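Long-range contact in teicoplanin pseudoaglycone deacetylases Orf2 (Actinoplanes teichomyceticus, PDB 3DFF), which probably removes the acetyl group from the teicoplanin pseudoaglycone, as a zinc-dependent amide hydrolase of the PIG-L de-N-acetylase family: residues D84-V88 with Q221-A225. Sequence-based numbering, arbitrary orientation.
Sequences DHLRV and QKFQA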
loop_
_atom_site.group_PDB
_atom_site.type_symbol
_atom_site.label_atom_id
_atom_site.label_comp_id
_atom_site.label_asym_id
_atom_site.label_seq_id
_atom_site.Cartn_x
_atom_site.Cartn_y
_atom_site.Cartn_z
ATOM N N ASP A 84 -10.315 4.328 -11.212
ATOM C CA ASP A 84 -11.064 4.716 -12.436
ATOM C C ASP A 84 -10.391 5.920 -13.108
ATOM O O ASP A 84 -10.287 5.971 -14.338
ATOM C CB ASP A 84 -12.519 5.091 -12.120
ATOM C CG ASP A 84 -13.430 3.890 -11.892
ATOM O OD1 ASP A 84 -13.022 2.739 -12.097
ATOM O OD2 ASP A 84 -14.600 4.140 -11.501
ATOM N N HIS A 85 -9.913 6.878 -12.310
ATOM C CA HIS A 85 -9.248 8.058 -12.873
ATOM C C HIS A 85 -7.952 7.711 -13.596
ATOM O O HIS A 85 -7.624 8.345 -14.620
ATOM C CB HIS A 85 -8.998 9.132 -11.816
ATOM C CG HIS A 85 -8.710 10.482 -12.400
ATOM N ND1 HIS A 85 -9.697 11.290 -12.929
ATOM C CD2 HIS A 85 -7.545 11.158 -12.554
ATOM C CE1 HIS A 85 -9.151 12.408 -13.379
ATOM N NE2 HIS A 85 -7.847 12.353 -13.163
ATOM N N LEU A 86 -7.223 6.719 -13.074
ATOM C CA LEU A 86 -5.995 6.189 -13.706
ATOM C C LEU A 86 -6.310 5.236 -14.856
ATOM O O LEU A 86 -5.402 4.722 -15.531
ATOM C CB LEU A 86 -5.107 5.471 -12.681
ATOM C CG LEU A 86 -4.591 6.316 -11.518
ATOM C CD1 LEU A 86 -3.747 5.445 -10.589
ATOM C CD2 LEU A 86 -3.752 7.467 -12.055
ATOM N N ARG A 87 -7.612 4.995 -15.029
ATOM C CA ARG A 87 -8.182 4.088 -16.025
ATOM C C ARG A 87 -7.726 2.645 -15.803
ATOM O O ARG A 87 -7.444 1.906 -16.741
ATOM C CB ARG A 87 -7.937 4.621 -17.456
ATOM C CG ARG A 87 -8.275 6.113 -17.580
ATOM C CD ARG A 87 -8.055 6.628 -18.999
ATOM N NE ARG A 87 -9.239 6.411 -19.822
ATOM C CZ ARG A 87 -9.978 7.383 -20.356
ATOM N NH1 ARG A 87 -9.645 8.656 -20.176
ATOM N NH2 ARG A 87 -11.045 7.077 -21.088
ATOM N N VAL A 88 -7.664 2.240 -14.532
ATOM C CA VAL A 88 -7.239 0.877 -14.169
ATOM C C VAL A 88 -8.286 0.139 -13.289
ATOM O O VAL A 88 -9.116 0.778 -12.642
ATOM C CB VAL A 88 -5.835 0.843 -13.468
ATOM C CG1 VAL A 88 -4.763 1.544 -14.303
ATOM C CG2 VAL A 88 -5.905 1.471 -12.085
ATOM N N GLN A 221 -2.155 13.159 -13.644
ATOM C CA GLN A 221 -3.180 12.127 -13.507
ATOM C C GLN A 221 -3.046 11.458 -12.144
ATOM O O GLN A 221 -4.032 11.323 -11.417
ATOM C CB GLN A 221 -3.044 11.113 -14.633
ATOM C CG GLN A 221 -4.222 10.175 -14.760
ATOM C CD GLN A 221 -4.079 9.246 -15.937
ATOM O OE1 GLN A 221 -3.039 9.222 -16.616
ATOM N NE2 GLN A 221 -5.129 8.474 -16.205
ATOM N N LYS A 222 -1.818 11.088 -11.794
ATOM C CA LYS A 222 -1.526 10.535 -10.469
ATOM C C LYS A 222 -2.043 11.463 -9.367
ATOM O O LYS A 222 -2.778 11.038 -8.479
ATOM C CB LYS A 222 -0.026 10.333 -10.278
ATOM C CG LYS A 222 0.320 9.747 -8.877
ATOM C CD LYS A 222 1.831 9.734 -8.615
ATOM C CE LYS A 222 2.118 9.300 -7.174
ATOM N NZ LYS A 222 3.541 8.879 -6.957
ATOM N N PHE A 223 -1.625 12.727 -9.390
ATOM C CA PHE A 223 -2.001 13.667 -8.335
ATOM C C PHE A 223 -3.511 13.892 -8.260
ATOM O O PHE A 223 -4.057 13.986 -7.168
ATOM C CB PHE A 223 -1.231 15.000 -8.479
ATOM C CG PHE A 223 0.244 14.911 -8.112
ATOM C CD1 PHE A 223 0.864 13.691 -7.840
ATOM C CD2 PHE A 223 1.015 16.074 -8.067
ATOM C CE1 PHE A 223 2.239 13.620 -7.516
ATOM C CE2 PHE A 223 2.375 16.019 -7.749
ATOM C CZ PHE A 223 2.993 14.799 -7.475
ATOM N N GLN A 224 -4.184 13.963 -9.417
ATOM C CA GLN A 224 -5.647 14.061 -9.445
ATOM C C GLN A 224 -6.257 12.806 -8.803
ATOM O O GLN A 224 -7.235 12.900 -8.074
ATOM C CB GLN A 224 -6.164 14.214 -10.877
ATOM C CG GLN A 224 -5.944 15.601 -11.466
ATOM C CD GLN A 224 -6.021 15.630 -12.980
ATOM O OE1 GLN A 224 -6.477 14.681 -13.622
ATOM N NE2 GLN A 224 -5.562 16.733 -13.563
ATOM N N ALA A 225 -5.667 11.649 -9.077
ATOM C CA ALA A 225 -6.155 10.382 -8.505
ATOM C C ALA A 225 -5.987 10.364 -6.985
ATOM O O ALA A 225 -6.914 9.995 -6.254
ATOM C CB ALA A 225 -5.463 9.191 -9.143
#
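His85 and Gln221 meet where the C-terminal end of helix 71-85, closed by a Schellman motif, lies against the flank of helix 216-226, a worked example of a helix end whose late carbonyl is taken up by a side chain of a neighbouring helix. Within the motif Arg87 has positive phi, and its N bonds back to Asp84 O at 2.9 Å as the chain turns toward strand 89-92 at the edge of the main sheet.

Two hydrogen bonds cross the contact, one donated by each segment. Gln221 sends its extended chain, CG anti to the backbone N (chi1 -168°), across the helix end, and its NE2 donates to His85 O at 3.0 Å. The bond is nearly straight (171°) and falls on a lone pair, with the oxygen almost in the plane of the glutamine amide, which favours this turn of the amide. In return, the N-H at His85 NE2 points at a lone pair of Gln224 OE1, 2.7 Å away. That acceptor sits at the ring edge, close to its plane, although ring and amide planes are turned 70° apart; the bond is consistent with a hydrogen on NE2.

Apolar packing fills the buried side, where Leu86 reaches over to the second helix and both Leu86 and Gln221 also touch Ala29 of helix 19-33. The side chain of Lys222 sets off away from residues 84-88, and its NZ forms a salt bridge with Glu262. The aliphatic stem of Gln221 serves both the hydrogen bond and the apolar packing: its CG lies 3.9 Å from Leu86 CD2, the same methyl that rests 3.8 Å from Ala225 CB.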